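Local coordinates for protein Non-ribosomal peptide synthetase (Methanobrevibacter ruminantium, PDB 6VTZ) that probably acts as the reductase of a non-ribosomal peptide synthetase, using a nicotinamide cofactor to release a carrier-bound thioester as an aldehyde or alcohol, at residues A[139-144]-A[176-181]; A[218-223]-A[231-236]; A[310-315]-A[379-384]. All blocks are in the same frame, centred on the assembly; numbering follows the deposited sequence.

Interaction 1 of 3, residues A[139-144]-A[176-181]; sequences GIHILY and DYFDED
The ring of F178, the bump of this contact, joins H141, Y144 and Y177 in an aromatic cluster and wedges against helix 137-149, the first helix of the Rossmann fold after strand 129-132. F178 leaves helical backbone angles as helix 166-177 ends, and its CB points toward helix 137-149. Y144 forms one wall of the hollow: with CG anti to its backbone N (chi1 -177°), its ring lies along F178 in an offset stack, centroids 4.5 Å apart and planes 21° apart. Over the opposite face of F178 sits CB of Y177. The rim of the ring meets the helix, where I140 CG1 touches F178 CE2 at 3.6 Å. H141 stands between F178 and Y177 in two offset edge-to-face pairs: the edge of F178 toward the H141 face (planes at 77°), and the H141 edge toward the Y177 face. Replacing F178 with an alanine would probably open a gap beside Y144 and leave that ring free to turn. The imidazole is fixed by its nitrogens, ND1 bonding F137 O and NE2 bonding R324. A second, smaller bump completes the fit, as methyl CG2 of I140 rests over the Y177 ring, 4.0 Å from its centroid.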
loop_
_atom_site.group_PDB
_atom_site.type_symbol
_atom_site.label_atom_id
_atom_site.label_comp_id
_atom_site.label_asym_id
_atom_site.label_seq_id
_atom_site.Cartn_x
_atom_site.Cartn_y
_atom_site.Cartn_z
ATOM N N GLY A 139 4.249 6.028 4.018
ATOM C CA GLY A 139 5.558 5.964 4.653
ATOM C C GLY A 139 5.590 6.672 5.993
ATOM O O GLY A 139 6.093 6.133 6.982
ATOM N N ILE A 140 5.024 7.881 6.045
ATOM C CA ILE A 140 5.096 8.687 7.261
ATOM C C ILE A 140 4.312 8.045 8.388
ATOM O O ILE A 140 4.633 8.276 9.557
ATOM C CB ILE A 140 4.623 10.140 7.004
ATOM C CG1 ILE A 140 5.101 11.088 8.108
ATOM C CG2 ILE A 140 3.122 10.215 6.872
ATOM C CD1 ILE A 140 6.604 11.311 8.129
ATOM N N HIS A 141 3.316 7.204 8.075
ATOM C CA HIS A 141 2.597 6.516 9.148
ATOM C C HIS A 141 3.305 5.232 9.583
ATOM O O HIS A 141 3.307 4.908 10.781
ATOM C CB HIS A 141 1.155 6.255 8.734
ATOM C CG HIS A 141 0.330 7.506 8.684
ATOM N ND1 HIS A 141 0.187 8.258 7.538
ATOM C CD2 HIS A 141 -0.357 8.162 9.651
ATOM C CE1 HIS A 141 -0.565 9.313 7.795
ATOM N NE2 HIS A 141 -0.912 9.276 9.070
ATOM N N ILE A 142 3.939 4.503 8.651
ATOM C CA ILE A 142 4.879 3.466 9.080
ATOM C C ILE A 142 5.890 4.058 10.055
ATOM O O ILE A 142 6.190 3.466 11.108
ATOM C CB ILE A 142 5.581 2.811 7.872
ATOM C CG1 ILE A 142 4.583 2.096 6.969
ATOM C CG2 ILE A 142 6.640 1.823 8.328
ATOM C CD1 ILE A 142 5.143 1.722 5.594
ATOM N N LEU A 143 6.400 5.258 9.743
ATOM C CA LEU A 143 7.386 5.892 10.622
ATOM C C LEU A 143 6.795 6.146 12.000
ATOM O O LEU A 143 7.391 5.778 13.016
ATOM C CB LEU A 143 7.910 7.196 9.995
ATOM C CG LEU A 143 8.905 8.115 10.746
ATOM C CD1 LEU A 143 10.086 7.365 11.285
ATOM C CD2 LEU A 143 9.387 9.229 9.819
ATOM N N TYR A 144 5.605 6.749 12.052
ATOM C CA TYR A 144 4.939 6.988 13.329
ATOM C C TYR A 144 4.784 5.692 14.129
ATOM O O TYR A 144 5.233 5.609 15.280
ATOM C CB TYR A 144 3.584 7.665 13.090
ATOM C CG TYR A 144 2.844 8.024 14.359
ATOM C CD1 TYR A 144 3.038 9.261 14.978
ATOM C CD2 TYR A 144 1.957 7.118 14.956
ATOM C CE1 TYR A 144 2.367 9.589 16.149
ATOM C CE2 TYR A 144 1.286 7.439 16.112
ATOM C CZ TYR A 144 1.493 8.674 16.708
ATOM O OH TYR A 144 0.826 8.986 17.873
ATOM N N ASP A 176 3.620 18.186 9.782
ATOM C CA ASP A 176 2.435 18.300 8.938
ATOM C C ASP A 176 1.379 17.244 9.271
ATOM O O ASP A 176 0.191 17.462 9.011
ATOM C CB ASP A 176 2.837 18.177 7.464
ATOM C CG ASP A 176 2.860 19.518 6.736
ATOM O OD1 ASP A 176 1.911 20.318 6.899
ATOM O OD2 ASP A 176 3.820 19.767 5.966
ATOM N N TYR A 177 1.778 16.097 9.832
ATOM C CA TYR A 177 0.884 14.950 9.999
ATOM C C TYR A 177 0.562 14.590 11.441
ATOM O O TYR A 177 -0.467 13.957 11.686
ATOM C CB TYR A 177 1.488 13.709 9.338
ATOM C CG TYR A 177 1.183 13.610 7.881
ATOM C CD1 TYR A 177 -0.092 13.293 7.450
ATOM C CD2 TYR A 177 2.170 13.837 6.928
ATOM C CE1 TYR A 177 -0.378 13.203 6.109
ATOM C CE2 TYR A 177 1.896 13.745 5.589
ATOM C CZ TYR A 177 0.619 13.429 5.181
ATOM O OH TYR A 177 0.327 13.333 3.838
ATOM N N PHE A 178 1.427 14.929 12.390
ATOM C CA PHE A 178 1.218 14.564 13.781
ATOM C C PHE A 178 1.442 15.788 14.649
ATOM O O PHE A 178 2.304 16.625 14.353
ATOM C CB PHE A 178 2.154 13.423 14.195
ATOM C CG PHE A 178 2.281 12.361 13.158
ATOM C CD1 PHE A 178 1.276 11.412 13.000
ATOM C CD2 PHE A 178 3.383 12.330 12.310
ATOM C CE1 PHE A 178 1.377 10.428 12.023
ATOM C CE2 PHE A 178 3.495 11.363 11.317
ATOM C CZ PHE A 178 2.493 10.405 11.174
ATOM N N ASP A 179 0.654 15.899 15.715
ATOM C CA ASP A 179 0.799 17.064 16.577
ATOM C C ASP A 179 2.049 16.949 17.433
ATOM O O ASP A 179 2.758 17.943 17.631
ATOM C CB ASP A 179 -0.457 17.252 17.432
ATOM C CG ASP A 179 -1.582 17.966 16.667
ATOM O OD1 ASP A 179 -1.490 19.201 16.466
ATOM O OD2 ASP A 179 -2.549 17.290 16.244
ATOM N N GLU A 180 2.346 15.739 17.909
ATOM C CA GLU A 180 3.589 15.467 18.620
ATOM C C GLU A 180 4.793 16.053 17.892
ATOM O O GLU A 180 4.895 15.986 16.663
ATOM C CB GLU A 180 3.772 13.960 18.774
ATOM C CG GLU A 180 4.340 13.551 20.113
ATOM C CD GLU A 180 4.017 12.112 20.446
ATOM O OE1 GLU A 180 3.120 11.541 19.773
ATOM O OE2 GLU A 180 4.648 11.558 21.380
ATOM N N ASP A 181 5.704 16.649 18.659
ATOM C CA ASP A 181 6.996 17.045 18.118
ATOM C C ASP A 181 7.963 15.883 18.276
ATOM O O ASP A 181 8.068 15.294 19.357
ATOM C CB ASP A 181 7.557 18.287 18.808
ATOM C CG ASP A 181 8.781 18.836 18.091
ATOM O OD1 ASP A 181 9.025 18.429 16.937
ATOM O OD2 ASP A 181 9.514 19.661 18.675
#

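Interaction 2 of 3, residues A[218-223]-A[231-236]; sequences AALVKH and FRVNVD
N234 grips both backbone polar groups of L220, its N-H and its C=O, and this is the tight part of the contact. N234 OD1 accepts from L220 N at 2.7 Å, with the N-H lying in the carbonyl plane on a lone pair and an N-H...O angle of 156°. N234 ND2 donates to L220 O at 3.0 Å, tilted from both the amide and the carbonyl planes. With chi1 at -74°, CG lies beside the backbone N of N234 and anti to its carbonyl carbon, and the amide reaches the loop, where the CB of A219 packs 3.4 Å from N234 OD1. A third bond, from ND2 to S295 OG, joins the amide to helix 291-308, whose Y292 and K296 are spaced like the Tyr-x-x-x-Lys pair of short-chain dehydrogenases. N234 probably matches the helix asparagine of that family, here within a pi-type turn where F231 O accepts from both V235 N and D236 N. The other side is looser and partly exposed at both V233 and L220. V233 CG1 stands 3.8 Å from L220 N. Between the side chains themselves, L220 CB comes no nearer to V233 CB than 4.2 Å.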
loop_
_atom_site.group_PDB
_atom_site.type_symbol
_atom_site.label_atom_id
_atom_site.label_comp_id
_atom_site.label_asym_id
_atom_site.label_seq_id
_atom_site.Cartn_x
_atom_site.Cartn_y
_atom_site.Cartn_z
ATOM N N ALA A 218 8.378 3.648 -0.878
ATOM C CA ALA A 218 8.496 4.602 -1.983
ATOM C C ALA A 218 7.921 3.998 -3.261
ATOM O O ALA A 218 8.280 2.878 -3.649
ATOM C CB ALA A 218 9.961 5.001 -2.216
ATOM N N ALA A 219 7.036 4.738 -3.924
ATOM C CA ALA A 219 6.513 4.286 -5.204
ATOM C C ALA A 219 5.829 5.445 -5.904
ATOM O O ALA A 219 5.282 6.346 -5.263
ATOM C CB ALA A 219 5.531 3.118 -5.062
ATOM N N LEU A 220 5.864 5.401 -7.230
ATOM C CA LEU A 220 5.131 6.341 -8.061
ATOM C C LEU A 220 3.790 5.705 -8.419
ATOM O O LEU A 220 3.740 4.702 -9.140
ATOM C CB LEU A 220 5.955 6.680 -9.299
ATOM C CG LEU A 220 5.575 7.901 -10.124
ATOM C CD1 LEU A 220 5.364 9.103 -9.229
ATOM C CD2 LEU A 220 6.678 8.163 -11.140
ATOM N N VAL A 221 2.700 6.265 -7.898
ATOM C CA VAL A 221 1.373 5.713 -8.176
ATOM C C VAL A 221 0.594 6.674 -9.074
ATOM O O VAL A 221 -0.159 7.528 -8.602
ATOM C CB VAL A 221 0.625 5.386 -6.866
ATOM C CG1 VAL A 221 0.707 6.557 -5.887
ATOM C CG2 VAL A 221 -0.821 4.986 -7.143
ATOM N N LYS A 222 0.806 6.563 -10.377
ATOM C CA LYS A 222 0.154 7.411 -11.367
ATOM C C LYS A 222 -0.443 6.478 -12.413
ATOM O O LYS A 222 0.294 5.885 -13.208
ATOM C CB LYS A 222 1.141 8.401 -11.991
ATOM N N HIS A 223 -1.778 6.345 -12.401
ATOM C CA HIS A 223 -2.451 5.356 -13.243
ATOM C C HIS A 223 -2.293 5.657 -14.732
ATOM O O HIS A 223 -2.299 4.724 -15.547
ATOM C CB HIS A 223 -3.930 5.271 -12.870
ATOM N N PHE A 231 8.747 3.286 -14.071
ATOM C CA PHE A 231 9.494 2.047 -13.922
ATOM C C PHE A 231 10.834 2.260 -13.247
ATOM O O PHE A 231 11.395 1.307 -12.704
ATOM C CB PHE A 231 9.693 1.374 -15.274
ATOM C CG PHE A 231 8.411 0.963 -15.925
ATOM C CD1 PHE A 231 7.816 -0.246 -15.610
ATOM C CD2 PHE A 231 7.788 1.796 -16.850
ATOM C CE1 PHE A 231 6.634 -0.626 -16.209
ATOM C CE2 PHE A 231 6.591 1.427 -17.451
ATOM C CZ PHE A 231 6.019 0.214 -17.130
ATOM N N ARG A 232 11.360 3.480 -13.258
ATOM C CA ARG A 232 12.554 3.747 -12.471
ATOM C C ARG A 232 12.244 3.605 -10.983
ATOM O O ARG A 232 12.881 2.813 -10.277
ATOM C CB ARG A 232 13.109 5.143 -12.796
ATOM C CG ARG A 232 13.591 5.349 -14.238
ATOM C CD ARG A 232 14.840 4.531 -14.576
ATOM N NE ARG A 232 16.048 5.053 -13.929
ATOM N N VAL A 233 11.237 4.341 -10.493
ATOM C CA VAL A 233 10.934 4.324 -9.065
ATOM C C VAL A 233 10.429 2.951 -8.633
ATOM O O VAL A 233 10.892 2.392 -7.631
ATOM C CB VAL A 233 9.920 5.428 -8.710
ATOM C CG1 VAL A 233 9.617 5.415 -7.214
ATOM C CG2 VAL A 233 10.438 6.792 -9.138
ATOM N N ASN A 234 9.495 2.373 -9.398
ATOM C CA ASN A 234 8.737 1.217 -8.921
ATOM C C ASN A 234 9.444 -0.112 -9.152
ATOM O O ASN A 234 9.184 -1.071 -8.421
ATOM C CB ASN A 234 7.367 1.173 -9.587
ATOM C CG ASN A 234 6.434 2.211 -9.043
ATOM O OD1 ASN A 234 6.821 3.070 -8.223
ATOM N ND2 ASN A 234 5.188 2.154 -9.494
ATOM N N VAL A 235 10.291 -0.218 -10.158
ATOM C CA VAL A 235 11.028 -1.443 -10.434
ATOM C C VAL A 235 12.506 -1.288 -10.090
ATOM O O VAL A 235 13.055 -2.063 -9.309
ATOM C CB VAL A 235 10.844 -1.886 -11.903
ATOM C CG1 VAL A 235 11.340 -3.316 -12.087
ATOM C CG2 VAL A 235 9.384 -1.761 -12.317
ATOM N N ASP A 236 13.163 -0.278 -10.658
ATOM C CA ASP A 236 14.590 -0.099 -10.441
ATOM C C ASP A 236 14.910 0.261 -8.993
ATOM O O ASP A 236 15.940 -0.166 -8.461
ATOM C CB ASP A 236 15.109 0.971 -11.389
ATOM C CG ASP A 236 15.123 0.510 -12.833
ATOM O OD1 ASP A 236 15.343 -0.710 -13.080
ATOM O OD2 ASP A 236 14.928 1.379 -13.716
#

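Interaction 3 of 3, residues A[310-315]-A[379-384]; sequences GLPVKI and TPEKSR
With CG opposite its carbonyl carbon (chi1 -71°), the K314 chain runs straight to CE and then bends at chi4 (-46°), which brings NZ into the hollow of the 379-384 loop. There the ammonium meets backbone oxygens. It donates to S383 O at 2.8 Å and to P380 O at the same length, the first tilted from the carbonyl plane and the second well above it. Weak bonds to T379 O and T379 OG1 follow, although OG1 has its main partner in L376 O. The loop is a type I turn from P380 to S383, closed by S383 N to P380 O, and this N-H and NZ reach P380 O from opposite faces of its plane. A little further on, I315 N donates to R384 O at 2.6 Å, nearly in line with C=O (170°), where strand 313-322 starts to pair in parallel with strand 385-387 in the Rossmann sheet. R384 itself runs extended, CG 3.7 Å from V313 O, and its guanidinium goes on to a salt bridge with E112. At the other edge, E381 OE1 lies 3.5 Å from P312 CB. The charge of buried K314 is probably offset by the carbonyl dipoles of P380 and S383, with weaker help from T379. Since P380 O is shared between NZ and the turn-closing N-H, the lysine probably ties its charge to the turn itself.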
loop_
_atom_site.group_PDB
_atom_site.type_symbol
_atom_site.label_atom_id
_atom_site.label_comp_id
_atom_site.label_asym_id
_atom_site.label_seq_id
_atom_site.Cartn_x
_atom_site.Cartn_y
_atom_site.Cartn_z
ATOM N N GLY A 310 17.694 -16.886 -1.793
ATOM C CA GLY A 310 18.007 -16.882 -0.378
ATOM C C GLY A 310 17.594 -15.655 0.424
ATOM O O GLY A 310 17.781 -15.646 1.653
ATOM N N LEU A 311 17.036 -14.634 -0.211
ATOM C CA LEU A 311 16.688 -13.404 0.490
ATOM C C LEU A 311 15.365 -13.580 1.219
ATOM O O LEU A 311 14.378 -14.000 0.603
ATOM C CB LEU A 311 16.574 -12.246 -0.494
ATOM C CG LEU A 311 16.514 -10.852 0.114
ATOM C CD1 LEU A 311 17.756 -10.589 0.939
ATOM C CD2 LEU A 311 16.341 -9.787 -0.965
ATOM N N PRO A 312 15.289 -13.249 2.513
ATOM C CA PRO A 312 13.996 -13.290 3.213
ATOM C C PRO A 312 13.186 -12.044 2.876
ATOM O O PRO A 312 13.628 -10.912 3.108
ATOM C CB PRO A 312 14.398 -13.332 4.693
ATOM C CG PRO A 312 15.878 -13.163 4.717
ATOM C CD PRO A 312 16.332 -12.704 3.382
ATOM N N VAL A 313 12.012 -12.253 2.271
ATOM C CA VAL A 313 11.237 -11.173 1.681
ATOM C C VAL A 313 9.784 -11.295 2.097
ATOM O O VAL A 313 9.312 -12.348 2.536
ATOM C CB VAL A 313 11.326 -11.140 0.132
ATOM C CG1 VAL A 313 12.753 -11.350 -0.343
ATOM C CG2 VAL A 313 10.360 -12.157 -0.492
ATOM N N LYS A 314 9.078 -10.184 1.959
ATOM C CA LYS A 314 7.645 -10.133 2.192
ATOM C C LYS A 314 7.069 -9.164 1.175
ATOM O O LYS A 314 7.721 -8.175 0.827
ATOM C CB LYS A 314 7.321 -9.721 3.643
ATOM C CG LYS A 314 7.677 -10.849 4.630
ATOM C CD LYS A 314 7.389 -10.554 6.064
ATOM C CE LYS A 314 8.007 -11.631 6.928
ATOM N NZ LYS A 314 7.734 -12.986 6.392
ATOM N N ILE A 315 5.891 -9.492 0.642
ATOM C CA ILE A 315 5.147 -8.604 -0.247
ATOM C C ILE A 315 3.789 -8.345 0.384
ATOM O O ILE A 315 3.005 -9.280 0.589
ATOM C CB ILE A 315 4.999 -9.190 -1.653
ATOM C CG1 ILE A 315 6.304 -9.004 -2.407
ATOM C CG2 ILE A 315 3.876 -8.488 -2.378
ATOM C CD1 ILE A 315 6.624 -10.121 -3.315
ATOM N N THR A 379 6.278 -12.006 10.682
ATOM C CA THR A 379 5.833 -13.365 10.445
ATOM C C THR A 379 6.991 -14.244 9.950
ATOM O O THR A 379 8.026 -13.736 9.486
ATOM C CB THR A 379 4.686 -13.356 9.439
ATOM O OG1 THR A 379 5.101 -12.708 8.236
ATOM C CG2 THR A 379 3.466 -12.627 10.009
ATOM N N PRO A 380 6.846 -15.570 10.043
ATOM C CA PRO A 380 7.943 -16.470 9.648
ATOM C C PRO A 380 8.348 -16.263 8.195
ATOM O O PRO A 380 7.644 -15.633 7.406
ATOM C CB PRO A 380 7.358 -17.868 9.875
ATOM C CG PRO A 380 6.270 -17.680 10.855
ATOM C CD PRO A 380 5.711 -16.303 10.633
ATOM N N GLU A 381 9.509 -16.818 7.832
ATOM C CA GLU A 381 10.056 -16.552 6.503
ATOM C C GLU A 381 9.192 -17.145 5.392
ATOM O O GLU A 381 9.046 -16.532 4.327
ATOM C CB GLU A 381 11.484 -17.070 6.378
ATOM C CG GLU A 381 11.906 -17.227 4.905
ATOM C CD GLU A 381 13.360 -16.853 4.637
ATOM O OE1 GLU A 381 13.686 -16.513 3.468
ATOM O OE2 GLU A 381 14.173 -16.908 5.597
ATOM N N LYS A 382 8.606 -18.323 5.601
ATOM C CA LYS A 382 7.772 -18.865 4.521
ATOM C C LYS A 382 6.468 -18.103 4.320
ATOM O O LYS A 382 5.747 -18.403 3.366
ATOM C CB LYS A 382 7.463 -20.338 4.763
ATOM C CG LYS A 382 8.602 -21.254 4.355
ATOM C CD LYS A 382 8.252 -22.689 4.652
ATOM C CE LYS A 382 9.493 -23.536 4.813
ATOM N NZ LYS A 382 9.192 -24.727 5.665
ATOM N N SER A 383 6.149 -17.132 5.180
ATOM C CA SER A 383 4.949 -16.301 5.050
ATOM C C SER A 383 5.333 -15.072 4.246
ATOM O O SER A 383 5.750 -14.058 4.800
ATOM C CB SER A 383 4.406 -15.917 6.423
ATOM O OG SER A 383 4.334 -17.048 7.281
ATOM N N ARG A 384 5.206 -15.149 2.922
ATOM C CA ARG A 384 5.847 -14.154 2.066
ATOM C C ARG A 384 4.909 -13.116 1.470
ATOM O O ARG A 384 5.355 -12.009 1.175
ATOM C CB ARG A 384 6.599 -14.836 0.918
ATOM C CG ARG A 384 7.848 -15.552 1.335
ATOM C CD ARG A 384 8.678 -15.993 0.125
ATOM N NE ARG A 384 9.853 -16.752 0.550
ATOM C CZ ARG A 384 9.815 -18.044 0.844
ATOM N NH1 ARG A 384 8.667 -18.710 0.751
ATOM N NH2 ARG A 384 10.903 -18.666 1.232
#

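From the N terminus the contacts come in series, none nested in or crossing another. Interaction 1 closes first, bringing helix 166-177 and the chain just beyond it back onto helix 137-149, with strand 154-158 in the excursion between. Interaction 2 closes the shortest loop, with seven residues between its segments, where the chain leaves strand 213-216 and turns into helix 229-246. Interaction 3 spans the longest excursion, joining the start of strand 313-322 to the approach to strand 385-387. Their centres lie 22 to 27 Å apart and none touch, so they join separate parts of one sheet-and-helix core; L311 of interaction 3 also packs on helix 229-246, which carries half of interaction 2.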